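Local coordinates for protein alkylhalidase CmlS (Streptomyces venezuelae, PDB 3I3L) that is a flavin-dependent halogenase of chloramphenicol biosynthesis, whose flavin cofactor is held by a covalent bond to an aspartate, at residues R23-S36 with L42-R54. Numbering follows the deposited sequence.
Sequences RSKVAIIGGGPAGS and LHKLGHDVTIYER. With FAD (flavin-adenine dinucleotide), chain B.
Glu53 sends CG away from its own backbone N (chi1 165°), then bends at chi2 (57°), and this hook carries the carboxylate back so that OE1 accepts from Gly31 N at 2.8 Å, on its anti side and somewhat out of the carboxylate plane. The same OE1 accepts from FAD O3B, and Ser55 N donates to OE2, so both oxygens are gripped and the carboxylate is fixed against the ribose. Arg54 lays its guanidinium face over adenine C8A.

At the far end, Arg23 bends at chi2 (-66°), setting CD over one face of the His47 ring, 3.4 Å from its centroid; NE donates to Leu45 O (3.0 Å). That ring is locked in rotation: ND1 accepts from Ser24 N, and NE2 bonds Asp343. Between these ends, strands 25-29 and 48-52 are joined by a parallel ladder, Val26 N to Asp48 O and Thr50 N to Val26 O among its rungs. Ile28 CD1 packs on Val49 CG1 (3.6 Å) and meets Leu42 CD1 tip to tip; on the other face Lys25 NZ forms a salt bridge with Asp48 OD2 from above the carboxylate plane. Ala34 N donates to FAD O2P (2.9 Å). Helix 33-44 completes the dinucleotide-binding beta-alpha-beta unit of a Rossmann-type fold, its GxGxxG turn at the diphosphate.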
# COMPACT_ATOMS: atom_id res chain seq x y z
N ARG A 23 -26.01 5.86 15.94
CA ARG A 23 -25.40 5.58 14.66
C ARG A 23 -25.67 6.72 13.67
O ARG A 23 -26.64 7.47 13.83
CB ARG A 23 -25.92 4.25 14.09
CG ARG A 23 -25.59 3.05 14.96
CD ARG A 23 -24.07 2.79 15.03
NE ARG A 23 -23.74 1.54 15.74
CZ ARG A 23 -23.75 1.40 17.04
NH1 ARG A 23 -24.02 2.46 17.84
NH2 ARG A 23 -23.43 0.19 17.54
N SER A 24 -24.84 6.81 12.62
CA SER A 24 -24.84 7.91 11.68
C SER A 24 -25.44 7.53 10.35
O SER A 24 -25.39 6.40 9.91
CB SER A 24 -23.41 8.42 11.42
OG SER A 24 -22.89 9.08 12.58
N LYS A 25 -26.04 8.52 9.70
CA LYS A 25 -26.33 8.43 8.29
C LYS A 25 -25.09 8.86 7.48
O LYS A 25 -24.58 10.00 7.66
CB LYS A 25 -27.49 9.37 7.96
CG LYS A 25 -28.12 9.11 6.60
CD LYS A 25 -29.51 9.79 6.55
CE LYS A 25 -30.28 9.39 5.29
NZ LYS A 25 -30.62 7.89 5.29
N VAL A 26 -24.65 8.02 6.56
CA VAL A 26 -23.41 8.31 5.84
C VAL A 26 -23.58 8.19 4.36
O VAL A 26 -23.96 7.13 3.88
CB VAL A 26 -22.25 7.33 6.25
CG1 VAL A 26 -20.97 7.77 5.58
CG2 VAL A 26 -22.10 7.30 7.76
N ALA A 27 -23.27 9.26 3.63
CA ALA A 27 -23.22 9.25 2.19
C ALA A 27 -21.80 8.85 1.73
O ALA A 27 -20.80 9.28 2.32
CB ALA A 27 -23.52 10.62 1.61
N ILE A 28 -21.75 8.01 0.69
CA ILE A 28 -20.51 7.58 0.16
C ILE A 28 -20.48 7.87 -1.30
O ILE A 28 -21.29 7.35 -2.06
CB ILE A 28 -20.25 6.08 0.39
CG1 ILE A 28 -20.03 5.79 1.88
CG2 ILE A 28 -18.93 5.66 -0.35
CD1 ILE A 28 -19.89 4.18 2.09
N ILE A 29 -19.52 8.68 -1.71
CA ILE A 29 -19.34 8.99 -3.15
C ILE A 29 -18.40 8.00 -3.80
O ILE A 29 -17.21 7.98 -3.47
CB ILE A 29 -18.68 10.41 -3.29
CG1 ILE A 29 -19.52 11.48 -2.60
CG2 ILE A 29 -18.45 10.80 -4.73
CD1 ILE A 29 -18.69 12.74 -2.16
N GLY A 30 -18.90 7.22 -4.77
CA GLY A 30 -18.12 6.24 -5.49
C GLY A 30 -18.37 4.82 -5.04
O GLY A 30 -18.40 4.52 -3.87
N GLY A 31 -18.56 3.90 -5.99
CA GLY A 31 -18.74 2.49 -5.64
C GLY A 31 -17.62 1.58 -6.10
O GLY A 31 -17.86 0.39 -6.37
N GLY A 32 -16.39 2.12 -6.24
CA GLY A 32 -15.22 1.25 -6.50
C GLY A 32 -14.87 0.56 -5.18
O GLY A 32 -15.64 0.66 -4.25
N PRO A 33 -13.70 -0.10 -5.09
CA PRO A 33 -13.26 -0.79 -3.88
C PRO A 33 -13.30 0.11 -2.63
O PRO A 33 -13.79 -0.37 -1.59
CB PRO A 33 -11.80 -1.22 -4.21
CG PRO A 33 -11.81 -1.34 -5.68
CD PRO A 33 -12.78 -0.30 -6.22
N ALA A 34 -12.82 1.38 -2.69
CA ALA A 34 -12.90 2.24 -1.48
C ALA A 34 -14.35 2.39 -1.03
O ALA A 34 -14.66 2.23 0.16
CB ALA A 34 -12.25 3.61 -1.64
N GLY A 35 -15.24 2.71 -1.97
CA GLY A 35 -16.67 2.89 -1.63
C GLY A 35 -17.38 1.65 -1.07
O GLY A 35 -18.03 1.70 -0.03
N SER A 36 -17.25 0.53 -1.77
CA SER A 36 -17.87 -0.72 -1.34
C SER A 36 -17.39 -1.20 0.01
O SER A 36 -18.19 -1.60 0.84
CB SER A 36 -17.54 -1.82 -2.37
OG SER A 36 -18.40 -1.59 -3.46
N LEU A 42 -19.06 0.06 7.39
CA LEU A 42 -19.98 0.94 8.11
C LEU A 42 -21.33 0.22 8.44
O LEU A 42 -21.87 0.41 9.49
CB LEU A 42 -20.30 2.19 7.29
CG LEU A 42 -19.38 3.39 7.40
CD1 LEU A 42 -19.57 4.35 6.20
CD2 LEU A 42 -19.49 4.09 8.78
N HIS A 43 -21.82 -0.60 7.52
CA HIS A 43 -23.03 -1.41 7.76
C HIS A 43 -22.81 -2.44 8.88
O HIS A 43 -23.61 -2.51 9.81
CB HIS A 43 -23.44 -2.10 6.48
CG HIS A 43 -24.44 -3.19 6.69
ND1 HIS A 43 -25.81 -2.97 6.66
CD2 HIS A 43 -24.27 -4.52 6.90
CE1 HIS A 43 -26.43 -4.11 6.88
NE2 HIS A 43 -25.52 -5.07 7.03
N LYS A 44 -21.71 -3.19 8.83
CA LYS A 44 -21.37 -4.14 9.87
C LYS A 44 -21.23 -3.40 11.22
O LYS A 44 -21.49 -3.98 12.30
CB LYS A 44 -20.05 -4.84 9.50
CG LYS A 44 -19.48 -5.85 10.52
CD LYS A 44 -18.24 -6.52 9.94
CE LYS A 44 -17.56 -7.51 10.92
NZ LYS A 44 -18.43 -8.73 11.07
N LEU A 45 -20.78 -2.14 11.18
CA LEU A 45 -20.66 -1.37 12.42
C LEU A 45 -22.01 -0.73 12.86
O LEU A 45 -22.07 -0.04 13.87
CB LEU A 45 -19.57 -0.30 12.34
CG LEU A 45 -18.14 -0.80 12.13
CD1 LEU A 45 -17.22 0.38 11.82
CD2 LEU A 45 -17.64 -1.58 13.38
N GLY A 46 -23.05 -0.98 12.07
CA GLY A 46 -24.40 -0.65 12.43
C GLY A 46 -24.86 0.72 11.96
O GLY A 46 -25.83 1.24 12.50
N HIS A 47 -24.19 1.30 10.96
CA HIS A 47 -24.55 2.61 10.48
C HIS A 47 -25.38 2.53 9.25
O HIS A 47 -25.52 1.47 8.67
CB HIS A 47 -23.29 3.49 10.28
CG HIS A 47 -22.50 3.66 11.54
ND1 HIS A 47 -22.62 4.77 12.36
CD2 HIS A 47 -21.59 2.85 12.14
CE1 HIS A 47 -21.84 4.63 13.42
NE2 HIS A 47 -21.20 3.48 13.31
N ASP A 48 -25.91 3.67 8.83
CA ASP A 48 -26.91 3.69 7.77
C ASP A 48 -26.29 4.27 6.45
O ASP A 48 -26.01 5.49 6.34
CB ASP A 48 -28.08 4.54 8.29
CG ASP A 48 -29.17 4.78 7.25
OD1 ASP A 48 -29.19 4.10 6.23
OD2 ASP A 48 -30.03 5.64 7.48
N VAL A 49 -26.05 3.39 5.47
CA VAL A 49 -25.16 3.76 4.36
C VAL A 49 -25.90 3.99 3.05
O VAL A 49 -26.76 3.20 2.67
CB VAL A 49 -24.04 2.71 4.14
CG1 VAL A 49 -23.21 3.09 2.97
CG2 VAL A 49 -23.15 2.59 5.41
N THR A 50 -25.54 5.06 2.34
CA THR A 50 -25.93 5.21 0.94
C THR A 50 -24.71 5.40 -0.01
O THR A 50 -23.88 6.23 0.23
CB THR A 50 -26.99 6.33 0.79
OG1 THR A 50 -28.18 5.95 1.55
CG2 THR A 50 -27.38 6.51 -0.67
N ILE A 51 -24.64 4.63 -1.10
CA ILE A 51 -23.55 4.75 -2.05
C ILE A 51 -24.05 5.30 -3.37
O ILE A 51 -24.92 4.67 -4.01
CB ILE A 51 -22.88 3.38 -2.32
CG1 ILE A 51 -22.36 2.76 -1.01
CG2 ILE A 51 -21.81 3.57 -3.34
CD1 ILE A 51 -21.85 1.31 -1.14
N TYR A 52 -23.45 6.42 -3.80
CA TYR A 52 -23.73 7.06 -5.08
C TYR A 52 -22.57 6.83 -6.06
O TYR A 52 -21.47 7.28 -5.81
CB TYR A 52 -23.89 8.56 -4.89
CG TYR A 52 -24.98 8.94 -3.90
CD1 TYR A 52 -26.32 9.07 -4.31
CD2 TYR A 52 -24.68 9.17 -2.57
CE1 TYR A 52 -27.34 9.40 -3.44
CE2 TYR A 52 -25.69 9.50 -1.65
CZ TYR A 52 -27.02 9.61 -2.11
OH TYR A 52 -28.02 9.90 -1.26
N GLU A 53 -22.83 6.05 -7.13
CA GLU A 53 -21.85 5.74 -8.15
C GLU A 53 -22.31 6.34 -9.48
O GLU A 53 -23.45 6.09 -9.92
CB GLU A 53 -21.71 4.22 -8.25
CG GLU A 53 -20.99 3.70 -9.51
CD GLU A 53 -19.58 4.28 -9.69
OE1 GLU A 53 -18.77 4.12 -8.75
OE2 GLU A 53 -19.28 4.90 -10.73
N ARG A 54 -21.46 7.14 -10.13
CA ARG A 54 -21.92 7.83 -11.38
C ARG A 54 -22.08 6.87 -12.57
O ARG A 54 -22.80 7.17 -13.54
CB ARG A 54 -20.93 8.93 -11.79
CG ARG A 54 -19.51 8.38 -12.07
CD ARG A 54 -18.54 9.46 -12.49
NE ARG A 54 -17.22 8.86 -12.83
CZ ARG A 54 -16.11 9.56 -13.05
NH1 ARG A 54 -16.14 10.91 -12.95
NH2 ARG A 54 -14.96 8.92 -13.34
PA FAD B . -11.72 3.91 -8.24
O1A FAD B . -11.35 4.93 -9.30
O2A FAD B . -11.37 2.49 -8.53
O5B FAD B . -13.33 4.03 -7.97
C5B FAD B . -13.94 5.29 -7.84
C4B FAD B . -15.39 5.28 -8.37
O4B FAD B . -15.96 6.59 -8.09
C3B FAD B . -15.48 5.08 -9.86
O3B FAD B . -16.23 3.93 -10.13
C2B FAD B . -16.20 6.33 -10.39
O2B FAD B . -17.18 5.99 -11.32
C1B FAD B . -16.83 6.94 -9.15
N9A FAD B . -17.00 8.38 -9.11
C8A FAD B . -16.09 9.33 -9.45
N7A FAD B . -16.64 10.55 -9.23
C5A FAD B . -17.92 10.39 -8.83
C6A FAD B . -18.91 11.30 -8.50
N6A FAD B . -18.69 12.60 -8.54
N1A FAD B . -20.12 10.80 -8.08
C2A FAD B . -20.37 9.45 -8.02
N3A FAD B . -19.37 8.58 -8.33
C4A FAD B . -18.17 9.03 -8.73
N1 FAD B . -3.89 -0.89 -8.03
C2 FAD B . -3.64 -2.18 -7.58
O2 FAD B . -4.03 -2.48 -6.46
N3 FAD B . -2.96 -3.08 -8.35
C4 FAD B . -2.51 -2.74 -9.60
O4 FAD B . -1.91 -3.61 -10.31
C4X FAD B . -2.73 -1.43 -10.05
N5 FAD B . -2.31 -1.06 -11.30
C5X FAD B . -2.62 0.19 -11.77
C6 FAD B . -2.19 0.59 -13.04
C7 FAD B . -2.44 1.87 -13.48
C7M FAD B . -2.00 2.32 -14.85
C8 FAD B . -3.17 2.72 -12.65
C8M FAD B . -3.54 4.07 -13.12
C9 FAD B . -3.57 2.36 -11.36
C9A FAD B . -3.29 1.07 -10.95
N10 FAD B . -3.74 0.71 -9.71
C10 FAD B . -3.43 -0.51 -9.24
C1' FAD B . -4.33 1.79 -8.88
C2' FAD B . -5.73 1.42 -8.46
O2' FAD B . -6.43 1.04 -9.57
C3' FAD B . -6.48 2.47 -7.68
O3' FAD B . -5.76 2.78 -6.51
C4' FAD B . -7.89 1.95 -7.26
O4' FAD B . -8.74 1.78 -8.36
C5' FAD B . -8.56 2.97 -6.34
O5' FAD B . -9.79 2.49 -5.89
P FAD B . -10.85 3.59 -5.51
O1P FAD B . -10.19 4.66 -4.67
O2P FAD B . -12.12 2.92 -4.99
O3P FAD B . -11.13 4.42 -6.88
O HOH W 1 -27.58 6.81 4.00